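Local coordinates for putative ribosomal N-acetyltransferase YdaF (Bacillus subtilis, PDB 1NSL), which probably transfers acetyl groups to protein N-termini, possibly those of ribosomal proteins, as a member of the GNAT acetyltransferase family, at residues Phe151-Lys156 with Val171-Leu176. Residues are numbered along the deposited sequence; the frame is centred on the assembly and turned at random.
Sequences FLEEGK and VYYSLL
Leu152 and Ser174 form an antiparallel hydrogen-bonded pair: Leu152 N lies 3.1 Å from Ser174 O, and Ser174 N lies 2.9 Å from Leu152 O. Glu153 and Tyr173 follow as a non-hydrogen-bonded pair, CA to CA 4.3 Å. Beyond them Glu154 and Gly155 together face Tyr172. Glu154 N donates to Tyr172 O, and Tyr172 N to Gly155 O; two residues against one, with psi -28° at Glu154, are consistent with a classic beta bulge. The short strands run at 139°, short of ideally antiparallel.

Phe151 carries the main apolar contact. Leu175 CB sits over the centre of its ring, 3.7 Å from the centroid and almost on the normal, a CH-pi contact, while Leu175 CD2 reaches Phe151 CE1 at 3.8 Å. With CG anti to the carbonyl carbon (chi1 -74°), the ring turns its face to Leu175, the two side chains crossing at about a right angle, and also meets Ile119 and Pro146 of the flanking helices. Cutting this side chain back to an alanine is likely to uncover Leu175 CB and open a gap toward these helices. Phe151 CB also packs on Tyr173 CB. On the face shared with Tyr173, Glu153 extends across Val171, bringing its CG to 3.6 Å from Val171 CG2.

Strand 130-136 bonds to the other edge of 171-176, so strand 152-163 is outermost within this chain. Backbone bonds from Glu154 and Lys156 go to a second subunit, whose Arg158 also donates to Ser174 O. Glu154 forms a salt bridge with Arg130 and Tyr173 OH bonds Arg143; the chemistry thus implies a hairpin held by backbone bonds and Phe151 on Leu175, with these side-chain polar ends satisfied inside the chain.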
ATOM      1  N   PHE C 151     -11.883 -37.319  13.077  1.00 27.75           N
ATOM      2  CA  PHE C 151     -11.369 -36.320  14.029  1.00 27.95           C
ATOM      3  C   PHE C 151     -11.889 -36.726  15.431  1.00 27.76           C
ATOM      4  O   PHE C 151     -12.743 -37.595  15.547  1.00 27.86           O
ATOM      5  CB  PHE C 151     -11.972 -34.920  13.719  1.00 29.42           C
ATOM      6  CG  PHE C 151     -11.408 -34.214  12.476  1.00 28.06           C
ATOM      7  CD1 PHE C 151     -11.294 -34.861  11.258  1.00 29.77           C
ATOM      8  CD2 PHE C 151     -10.989 -32.931  12.557  1.00 27.40           C
ATOM      9  CE1 PHE C 151     -10.757 -34.223  10.151  1.00 28.63           C
ATOM     10  CE2 PHE C 151     -10.476 -32.262  11.430  1.00 28.84           C
ATOM     11  CZ  PHE C 151     -10.383 -32.907  10.226  1.00 26.71           C
ATOM     12  N   LEU C 152     -11.415 -36.096  16.490  1.00 27.21           N
ATOM     13  CA  LEU C 152     -11.949 -36.352  17.813  1.00 27.00           C
ATOM     14  C   LEU C 152     -12.484 -35.022  18.342  1.00 27.82           C
ATOM     15  O   LEU C 152     -11.882 -33.975  18.127  1.00 27.67           O
ATOM     16  CB  LEU C 152     -10.862 -36.881  18.738  1.00 26.83           C
ATOM     17  CG  LEU C 152     -10.120 -38.235  18.474  1.00 29.75           C
ATOM     18  CD1 LEU C 152      -8.916 -38.538  19.438  1.00 25.71           C
ATOM     19  CD2 LEU C 152     -11.044 -39.483  18.468  1.00 28.50           C
ATOM     20  N   GLU C 153     -13.629 -35.054  19.012  1.00 29.11           N
ATOM     21  CA  GLU C 153     -14.245 -33.888  19.655  1.00 30.12           C
ATOM     22  C   GLU C 153     -13.351 -33.477  20.772  1.00 30.31           C
ATOM     23  O   GLU C 153     -12.994 -34.271  21.617  1.00 30.42           O
ATOM     24  CB  GLU C 153     -15.566 -34.298  20.286  1.00 30.96           C
ATOM     25  CG  GLU C 153     -16.393 -33.145  20.778  1.00 33.38           C
ATOM     26  CD  GLU C 153     -17.836 -33.542  21.004  1.00 38.78           C
ATOM     27  OE1 GLU C 153     -18.561 -32.798  21.730  1.00 39.72           O
ATOM     28  OE2 GLU C 153     -18.237 -34.600  20.450  1.00 40.47           O
ATOM     29  N   GLU C 154     -13.047 -32.211  20.830  1.00 31.46           N
ATOM     30  CA  GLU C 154     -11.953 -31.749  21.680  1.00 32.98           C
ATOM     31  C   GLU C 154     -12.412 -30.865  22.808  1.00 33.62           C
ATOM     32  O   GLU C 154     -11.706 -30.778  23.832  1.00 32.93           O
ATOM     33  CB  GLU C 154     -11.045 -30.860  20.823  1.00 33.58           C
ATOM     34  CG  GLU C 154      -9.741 -31.459  20.345  1.00 33.83           C
ATOM     35  CD  GLU C 154      -8.804 -30.334  19.946  1.00 35.41           C
ATOM     36  OE1 GLU C 154      -9.344 -29.245  19.591  1.00 32.40           O
ATOM     37  OE2 GLU C 154      -7.556 -30.522  20.048  1.00 35.24           O
ATOM     38  N   GLY C 155     -13.540 -30.164  22.547  1.00 33.65           N
ATOM     39  CA  GLY C 155     -14.173 -29.223  23.464  1.00 33.69           C
ATOM     40  C   GLY C 155     -15.336 -28.348  22.945  1.00 33.53           C
ATOM     41  O   GLY C 155     -15.896 -28.527  21.854  1.00 33.76           O
ATOM     42  N   LYS C 156     -15.754 -27.383  23.735  1.00 32.78           N
ATOM     43  CA  LYS C 156     -16.808 -26.546  23.212  1.00 32.55           C
ATOM     44  C   LYS C 156     -16.484 -25.110  23.374  1.00 31.75           C
ATOM     45  O   LYS C 156     -15.683 -24.755  24.224  1.00 32.39           O
ATOM     46  CB  LYS C 156     -18.113 -26.835  23.897  1.00 32.74           C
ATOM     47  CG  LYS C 156     -18.833 -27.979  23.235  1.00 33.75           C
ATOM     48  CD  LYS C 156     -20.015 -28.482  24.041  1.00 33.82           C
ATOM     49  CE  LYS C 156     -20.497 -29.804  23.464  1.00 34.88           C
ATOM     50  NZ  LYS C 156     -21.758 -30.374  24.100  1.00 38.32           N
ATOM     51  N   VAL C 171     -18.777 -26.571  18.874  1.00 29.48           N
ATOM     52  CA  VAL C 171     -17.987 -27.685  19.326  1.00 30.39           C
ATOM     53  C   VAL C 171     -16.736 -27.863  18.425  1.00 30.87           C
ATOM     54  O   VAL C 171     -16.837 -27.754  17.207  1.00 31.07           O
ATOM     55  CB  VAL C 171     -18.769 -28.923  19.285  1.00 30.63           C
ATOM     56  CG1 VAL C 171     -19.298 -29.122  17.922  1.00 32.25           C
ATOM     57  CG2 VAL C 171     -17.880 -30.060  19.653  1.00 31.08           C
ATOM     58  N   TYR C 172     -15.566 -28.125  19.010  1.00 30.50           N
ATOM     59  CA  TYR C 172     -14.359 -28.261  18.233  1.00 30.09           C
ATOM     60  C   TYR C 172     -14.051 -29.721  17.984  1.00 30.27           C
ATOM     61  O   TYR C 172     -14.381 -30.529  18.819  1.00 30.16           O
ATOM     62  CB  TYR C 172     -13.211 -27.651  19.030  1.00 30.68           C
ATOM     63  CG  TYR C 172     -13.199 -26.221  18.815  1.00 30.68           C
ATOM     64  CD1 TYR C 172     -14.142 -25.425  19.401  1.00 33.68           C
ATOM     65  CD2 TYR C 172     -12.359 -25.660  17.899  1.00 32.75           C
ATOM     66  CE1 TYR C 172     -14.207 -24.070  19.113  1.00 34.21           C
ATOM     67  CE2 TYR C 172     -12.417 -24.328  17.625  1.00 33.63           C
ATOM     68  CZ  TYR C 172     -13.342 -23.548  18.239  1.00 33.65           C
ATOM     69  OH  TYR C 172     -13.410 -22.224  17.961  1.00 38.79           O
ATOM     70  N   TYR C 173     -13.391 -30.021  16.854  1.00 29.58           N
ATOM     71  CA  TYR C 173     -12.887 -31.344  16.496  1.00 28.86           C
ATOM     72  C   TYR C 173     -11.448 -31.245  15.922  1.00 28.59           C
ATOM     73  O   TYR C 173     -11.161 -30.303  15.225  1.00 29.32           O
ATOM     74  CB  TYR C 173     -13.743 -31.952  15.400  1.00 28.73           C
ATOM     75  CG  TYR C 173     -15.161 -32.420  15.705  1.00 29.17           C
ATOM     76  CD1 TYR C 173     -16.228 -31.593  15.475  1.00 27.21           C
ATOM     77  CD2 TYR C 173     -15.431 -33.729  16.120  1.00 31.11           C
ATOM     78  CE1 TYR C 173     -17.527 -32.008  15.664  1.00 28.98           C
ATOM     79  CE2 TYR C 173     -16.759 -34.184  16.323  1.00 30.15           C
ATOM     80  CZ  TYR C 173     -17.808 -33.295  16.081  1.00 31.86           C
ATOM     81  OH  TYR C 173     -19.135 -33.652  16.279  1.00 31.37           O
ATOM     82  N   SER C 174     -10.568 -32.238  16.143  1.00 28.10           N
ATOM     83  CA  SER C 174      -9.183 -32.160  15.657  1.00 27.26           C
ATOM     84  C   SER C 174      -8.552 -33.495  15.246  1.00 27.83           C
ATOM     85  O   SER C 174      -8.808 -34.533  15.821  1.00 27.55           O
ATOM     86  CB  SER C 174      -8.284 -31.531  16.701  1.00 26.40           C
ATOM     87  OG  SER C 174      -8.363 -32.296  17.858  1.00 24.97           O
ATOM     88  N   LEU C 175      -7.685 -33.431  14.250  1.00 27.16           N
ATOM     89  CA  LEU C 175      -7.062 -34.592  13.742  1.00 25.91           C
ATOM     90  C   LEU C 175      -5.543 -34.399  13.873  1.00 26.10           C
ATOM     91  O   LEU C 175      -4.986 -33.405  13.423  1.00 24.85           O
ATOM     92  CB  LEU C 175      -7.533 -34.806  12.306  1.00 25.38           C
ATOM     93  CG  LEU C 175      -6.842 -35.941  11.536  1.00 25.68           C
ATOM     94  CD1 LEU C 175      -6.701 -37.215  12.351  1.00 23.46           C
ATOM     95  CD2 LEU C 175      -7.567 -36.222  10.257  1.00 24.47           C
ATOM     96  N   LEU C 176      -4.865 -35.339  14.535  1.00 26.55           N
ATOM     97  CA  LEU C 176      -3.442 -35.160  14.685  1.00 26.15           C
ATOM     98  C   LEU C 176      -2.749 -35.930  13.629  1.00 26.62           C
ATOM     99  O   LEU C 176      -3.016 -37.082  13.469  1.00 27.29           O
ATOM    100  CB  LEU C 176      -2.990 -35.595  16.042  1.00 25.19           C
ATOM    101  CG  LEU C 176      -3.769 -34.938  17.163  1.00 24.56           C
ATOM    102  CD1 LEU C 176      -2.908 -34.764  18.359  1.00 24.90           C
ATOM    103  CD2 LEU C 176      -4.276 -33.593  16.760  1.00 27.22           C
TER